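Local coordinates for protein oligoribonuclease (Colwellia psychrerythraea, PDB 6A4D) that probably degrades very short RNA oligonucleotides as a dimeric exoribonuclease of the RNase H-like superfamily, and binds the nucleotide analogue pNP-TMP, at residues Ile140-Val151 and Glu173-Phe182. The protein carries 1 engineered substitution. Residues are numbered along the deposited sequence; the frame is centred on the assembly and turned at random.
Sequences IKELAKRWKPEV and ELKVYRELFF. With 9RC (5'-O-[(S)-hydroxy(4-nitrophenoxy)phosphoryl]thymidine), chain C.
In this exonuclease-family, RNase H-like domain, helices 137-147 and 163-180 pack beside the nitrophenyl end of the bound nucleotide analogue, their segments 140-147 and 173-180 crossing at 45°, and Tyr-177 and Phe-181 fill the gap between them. Ile-140, a branched residue that can touch several neighbours, lays CG2 over one face of the Tyr-177 ring, 3.8 Å from its centroid, while Val-151 CG1 meets that ring's edge in plane. Phe-181 has CG anti to the backbone N (chi1 -168°), which sends its ring across to helix 137-147; there Phe-181 CE2 comes within 3.5 Å of Ala-144 N, room left by the small alanine side chain. On the ligand side, Lys-141 NZ makes a salt bridge with Glu-173 OE2 (2.9 Å), and Tyr-177 OH appears to donate a second, doubtfully short bond to the same oxygen. Asn-110 ND2 hydrogen-bonds to Glu-173 OE1, helping to hold the carboxylate. A phenylalanine in place of Tyr-177 would probably leave Glu-173 OE2 without its hydroxyl donor. At the far end, Lys-148 NZ, also bonded to Lys-183 O of the second subunit, meets Leu-180 O head-on at 3.0 Å, with a water bridging the same two atoms.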
loop_
_atom_site.group_PDB
_atom_site.type_symbol
_atom_site.label_atom_id
_atom_site.label_comp_id
_atom_site.label_asym_id
_atom_site.label_seq_id
_atom_site.Cartn_x
_atom_site.Cartn_y
_atom_site.Cartn_z
ATOM N N ILE A 140 -3.225 2.584 9.888
ATOM C CA ILE A 140 -3.263 2.957 11.318
ATOM C C ILE A 140 -4.717 3.072 11.684
ATOM O O ILE A 140 -5.089 2.668 12.747
ATOM C CB ILE A 140 -2.525 4.283 11.638
ATOM C CG1 ILE A 140 -1.067 4.145 11.182
ATOM C CG2 ILE A 140 -2.508 4.553 13.169
ATOM C CD1 ILE A 140 -0.524 5.470 10.812
ATOM N N LYS A 141 -5.520 3.570 10.755
ATOM C CA LYS A 141 -6.972 3.502 10.953
ATOM C C LYS A 141 -7.540 2.110 11.213
ATOM O O LYS A 141 -8.351 1.918 12.129
ATOM C CB LYS A 141 -7.692 4.143 9.787
ATOM C CG LYS A 141 -9.106 4.563 10.153
ATOM C CD LYS A 141 -10.007 4.492 8.934
ATOM C CE LYS A 141 -9.510 5.364 7.786
ATOM N NZ LYS A 141 -9.603 6.805 8.109
ATOM N N GLU A 142 -7.080 1.126 10.455
ATOM C CA GLU A 142 -7.511 -0.232 10.710
ATOM C C GLU A 142 -7.003 -0.780 12.052
ATOM O O GLU A 142 -7.742 -1.524 12.681
ATOM C CB GLU A 142 -7.145 -1.136 9.580
ATOM C CG GLU A 142 -7.911 -0.829 8.255
ATOM C CD GLU A 142 -9.411 -1.180 8.365
ATOM O OE1 GLU A 142 -9.706 -2.256 8.914
ATOM O OE2 GLU A 142 -10.284 -0.360 7.953
ATOM N N LEU A 143 -5.782 -0.435 12.496
ATOM C CA LEU A 143 -5.347 -0.796 13.822
ATOM C C LEU A 143 -6.174 -0.108 14.883
ATOM O O LEU A 143 -6.523 -0.723 15.892
ATOM C CB LEU A 143 -3.847 -0.621 14.037
ATOM C CG LEU A 143 -3.014 -1.486 13.053
ATOM C CD1 LEU A 143 -1.563 -1.108 12.996
ATOM C CD2 LEU A 143 -3.114 -2.982 13.303
ATOM N N ALA A 144 -6.499 1.168 14.676
ATOM C CA ALA A 144 -7.260 1.902 15.705
ATOM C C ALA A 144 -8.675 1.305 15.861
ATOM O O ALA A 144 -9.138 1.092 17.014
ATOM C CB ALA A 144 -7.360 3.362 15.369
ATOM N N LYS A 145 -9.343 1.014 14.717
ATOM C CA LYS A 145 -10.609 0.275 14.735
ATOM C C LYS A 145 -10.649 -0.906 15.692
ATOM O O LYS A 145 -11.601 -1.098 16.427
ATOM C CB LYS A 145 -11.030 -0.167 13.351
ATOM C CG LYS A 145 -11.491 1.013 12.519
ATOM C CD LYS A 145 -11.510 0.728 11.040
ATOM C CE LYS A 145 -12.234 -0.563 10.757
ATOM N NZ LYS A 145 -12.766 -0.511 9.378
ATOM N N ARG A 146 -9.587 -1.658 15.715
ATOM C CA ARG A 146 -9.534 -2.892 16.458
ATOM C C ARG A 146 -8.925 -2.760 17.808
ATOM O O ARG A 146 -9.273 -3.498 18.679
ATOM C CB ARG A 146 -8.703 -3.927 15.692
ATOM C CG ARG A 146 -9.370 -4.279 14.375
ATOM C CD ARG A 146 -8.542 -5.308 13.604
ATOM N NE ARG A 146 -9.255 -5.731 12.384
ATOM C CZ ARG A 146 -9.556 -4.947 11.355
ATOM N NH1 ARG A 146 -9.238 -3.659 11.329
ATOM N NH2 ARG A 146 -10.198 -5.464 10.313
ATOM N N TRP A 147 -7.991 -1.849 17.995
ATOM C CA TRP A 147 -7.277 -1.800 19.233
ATOM C C TRP A 147 -7.720 -0.601 20.055
ATOM O O TRP A 147 -7.560 -0.625 21.256
ATOM C CB TRP A 147 -5.745 -1.698 19.016
ATOM C CG TRP A 147 -5.087 -2.868 18.382
ATOM C CD1 TRP A 147 -5.645 -4.066 18.118
ATOM C CD2 TRP A 147 -3.711 -2.953 17.922
ATOM N NE1 TRP A 147 -4.724 -4.886 17.498
ATOM C CE2 TRP A 147 -3.535 -4.224 17.375
ATOM C CE3 TRP A 147 -2.664 -2.052 17.851
ATOM C CZ2 TRP A 147 -2.336 -4.641 16.846
ATOM C CZ3 TRP A 147 -1.448 -2.466 17.349
ATOM C CH2 TRP A 147 -1.295 -3.734 16.821
ATOM N N LYS A 148 -8.201 0.486 19.480
ATOM C CA LYS A 148 -8.542 1.626 20.346
ATOM C C LYS A 148 -9.505 2.531 19.628
ATOM O O LYS A 148 -9.239 3.716 19.370
ATOM C CB LYS A 148 -7.236 2.345 20.758
ATOM C CG LYS A 148 -7.377 3.206 21.967
ATOM C CD LYS A 148 -6.091 3.915 22.305
ATOM C CE LYS A 148 -6.293 4.792 23.550
ATOM N NZ LYS A 148 -4.998 5.434 23.897
ATOM N N PRO A 149 -10.707 1.999 19.373
ATOM C CA PRO A 149 -11.618 2.653 18.501
ATOM C C PRO A 149 -11.999 4.049 18.904
ATOM O O PRO A 149 -12.277 4.893 18.038
ATOM C CB PRO A 149 -12.836 1.700 18.460
ATOM C CG PRO A 149 -12.671 0.779 19.589
ATOM C CD PRO A 149 -11.201 0.674 19.785
ATOM N N GLU A 150 -11.919 4.331 20.174
ATOM C CA GLU A 150 -12.248 5.667 20.625
ATOM C C GLU A 150 -11.403 6.811 20.116
ATOM O O GLU A 150 -11.878 7.946 20.063
ATOM C CB GLU A 150 -12.265 5.731 22.135
ATOM C CG GLU A 150 -13.352 6.711 22.556
ATOM C CD GLU A 150 -13.964 6.412 23.918
ATOM O OE1 GLU A 150 -14.558 7.375 24.480
ATOM O OE2 GLU A 150 -13.826 5.257 24.395
ATOM N N VAL A 151 -10.156 6.526 19.734
ATOM C CA VAL A 151 -9.343 7.524 19.078
ATOM C C VAL A 151 -10.056 8.075 17.832
ATOM O O VAL A 151 -9.850 9.207 17.490
ATOM C CB VAL A 151 -7.972 6.924 18.687
ATOM C CG1 VAL A 151 -7.216 7.803 17.719
ATOM C CG2 VAL A 151 -7.132 6.666 19.928
ATOM N N GLU A 173 -5.155 13.480 10.278
ATOM C CA GLU A 173 -5.543 12.211 10.876
ATOM C C GLU A 173 -4.352 11.531 11.594
ATOM O O GLU A 173 -4.495 11.008 12.666
ATOM C CB GLU A 173 -6.158 11.256 9.851
ATOM C CG GLU A 173 -6.652 9.922 10.438
ATOM C CD GLU A 173 -7.150 8.948 9.349
ATOM O OE1 GLU A 173 -7.253 9.363 8.168
ATOM O OE2 GLU A 173 -7.413 7.753 9.674
ATOM N N LEU A 174 -3.192 11.567 10.976
ATOM C CA LEU A 174 -1.991 10.951 11.488
ATOM C C LEU A 174 -1.465 11.685 12.724
ATOM O O LEU A 174 -0.950 11.049 13.631
ATOM C CB LEU A 174 -0.913 10.835 10.403
ATOM C CG LEU A 174 0.409 10.183 10.825
ATOM C CD1 LEU A 174 0.252 8.739 11.273
ATOM C CD2 LEU A 174 1.448 10.283 9.725
ATOM N N LYS A 175 -1.685 12.987 12.763
ATOM C CA LYS A 175 -1.326 13.845 13.913
ATOM C C LYS A 175 -2.152 13.448 15.122
ATOM O O LYS A 175 -1.675 13.288 16.226
ATOM C CB LYS A 175 -1.576 15.300 13.570
ATOM C CG LYS A 175 -0.467 16.026 12.893
ATOM C CD LYS A 175 -0.629 17.545 13.134
ATOM C CE LYS A 175 0.553 18.394 12.608
ATOM N NZ LYS A 175 0.394 19.065 11.257
ATOM N N VAL A 176 -3.413 13.207 14.869
ATOM C CA VAL A 176 -4.264 12.675 15.879
ATOM C C VAL A 176 -3.729 11.362 16.403
ATOM O O VAL A 176 -3.618 11.190 17.649
ATOM C CB VAL A 176 -5.744 12.605 15.386
ATOM C CG1 VAL A 176 -6.618 11.704 16.245
ATOM C CG2 VAL A 176 -6.298 14.000 15.303
ATOM N N TYR A 177 -3.433 10.416 15.512
ATOM C CA TYR A 177 -2.874 9.111 16.005
ATOM C C TYR A 177 -1.565 9.291 16.744
ATOM O O TYR A 177 -1.316 8.670 17.748
ATOM C CB TYR A 177 -2.651 8.090 14.862
ATOM C CG TYR A 177 -3.895 7.730 14.099
ATOM C CD1 TYR A 177 -5.102 7.497 14.752
ATOM C CD2 TYR A 177 -3.869 7.623 12.712
ATOM C CE1 TYR A 177 -6.247 7.163 14.058
ATOM C CE2 TYR A 177 -5.009 7.298 11.995
ATOM C CZ TYR A 177 -6.204 7.111 12.661
ATOM O OH TYR A 177 -7.318 6.813 11.968
ATOM N N ARG A 178 -0.707 10.131 16.210
ATOM C CA ARG A 178 0.529 10.438 16.895
ATOM C C ARG A 178 0.323 10.793 18.385
ATOM O O ARG A 178 1.033 10.291 19.257
ATOM C CB ARG A 178 1.230 11.597 16.189
ATOM C CG ARG A 178 2.620 11.775 16.737
ATOM C CD ARG A 178 3.348 12.907 16.070
ATOM N NE ARG A 178 4.759 12.648 16.254
ATOM C CZ ARG A 178 5.708 13.556 16.149
ATOM N NH1 ARG A 178 6.964 13.187 16.360
ATOM N NH2 ARG A 178 5.400 14.808 15.803
ATOM N N GLU A 179 -0.651 11.652 18.645
ATOM C CA GLU A 179 -0.990 12.101 19.992
ATOM C C GLU A 179 -1.733 11.069 20.836
ATOM O O GLU A 179 -1.356 10.901 21.993
ATOM C CB GLU A 179 -1.785 13.404 19.923
ATOM C CG GLU A 179 -2.075 14.050 21.270
ATOM C CD GLU A 179 -3.126 15.154 21.172
ATOM O OE1 GLU A 179 -3.420 15.657 20.050
ATOM O OE2 GLU A 179 -3.659 15.534 22.227
ATOM N N LEU A 180 -2.729 10.359 20.280
ATOM C CA LEU A 180 -3.567 9.469 21.075
ATOM C C LEU A 180 -3.265 7.990 21.018
ATOM O O LEU A 180 -3.751 7.238 21.852
ATOM C CB LEU A 180 -5.055 9.682 20.717
ATOM C CG LEU A 180 -5.576 11.113 20.880
ATOM C CD1 LEU A 180 -6.965 11.228 20.307
ATOM C CD2 LEU A 180 -5.572 11.518 22.366
ATOM N N PHE A 181 -2.475 7.541 20.062
ATOM C CA PHE A 181 -2.393 6.094 19.812
ATOM C C PHE A 181 -1.014 5.571 19.775
ATOM O O PHE A 181 -0.830 4.416 19.982
ATOM C CB PHE A 181 -3.131 5.805 18.494
ATOM C CG PHE A 181 -3.404 4.344 18.187
ATOM C CD1 PHE A 181 -3.686 3.391 19.175
ATOM C CD2 PHE A 181 -3.520 3.960 16.841
ATOM C CE1 PHE A 181 -3.972 2.086 18.811
ATOM C CE2 PHE A 181 -3.843 2.676 16.481
ATOM C CZ PHE A 181 -4.070 1.731 17.455
ATOM N N PHE A 182 -0.020 6.425 19.613
ATOM C CA PHE A 182 1.340 6.023 19.652
ATOM C C PHE A 182 1.950 6.459 20.947
ATOM O O PHE A 182 1.615 7.513 21.459
ATOM C CB PHE A 182 2.070 6.710 18.490
ATOM C CG PHE A 182 1.830 6.059 17.174
ATOM C CD1 PHE A 182 2.502 4.888 16.843
ATOM C CD2 PHE A 182 0.911 6.552 16.304
ATOM C CE1 PHE A 182 2.303 4.266 15.620
ATOM C CE2 PHE A 182 0.667 5.906 15.079
ATOM C CZ PHE A 182 1.374 4.778 14.750
HETATM O OAJ 9RC C . -9.422 1.944 -3.736
HETATM C CAE 9RC C . -10.596 1.918 -3.363
HETATM N NAI 9RC C . -11.375 0.809 -3.655
HETATM C CAL 9RC C . -12.710 0.753 -3.234
HETATM O OAS 9RC C . -13.362 -0.257 -3.523
HETATM C CAT 9RC C . -13.260 1.814 -2.499
HETATM C CAU 9RC C . -14.589 1.790 -2.045
HETATM C CAF 9RC C . -12.462 2.913 -2.234
HETATM N NAB 9RC C . -11.121 2.942 -2.678
HETATM C CAA 9RC C . -10.249 4.093 -2.432
HETATM O OAC 9RC C . -9.878 4.180 -1.080
HETATM C CAD 9RC C . -11.001 5.372 -2.698
HETATM C CAH 9RC C . -10.095 6.355 -2.074
HETATM O OAK 9RC C . -9.192 6.771 -3.064
HETATM C CAG 9RC C . -9.393 5.533 -1.005
HETATM C CAR 9RC C . -9.834 6.041 0.328
HETATM O OAQ 9RC C . -9.304 5.133 1.281
HETATM P PAP 9RC C . -9.627 5.363 2.809
HETATM O OAO 9RC C . -8.672 4.314 3.560
HETATM O OAN 9RC C . -11.015 4.889 3.011
HETATM O OAM 9RC C . -9.340 6.897 2.906
HETATM C CAV 9RC C . -9.387 7.954 3.807
HETATM C CAW 9RC C . -8.951 9.258 3.372
HETATM C CAY 9RC C . -8.925 10.378 4.281
HETATM C CBA 9RC C . -9.362 10.220 5.633
HETATM N NBB 9RC C . -9.394 11.189 6.624
HETATM O OBD 9RC C . -10.663 11.372 7.630
HETATM O OBC 9RC C . -8.257 11.931 6.855
HETATM C CAZ 9RC C . -9.785 8.937 5.996
HETATM C CAX 9RC C . -9.807 7.811 5.141
HETATM O O HOH W 1 -5.035 8.061 24.316
#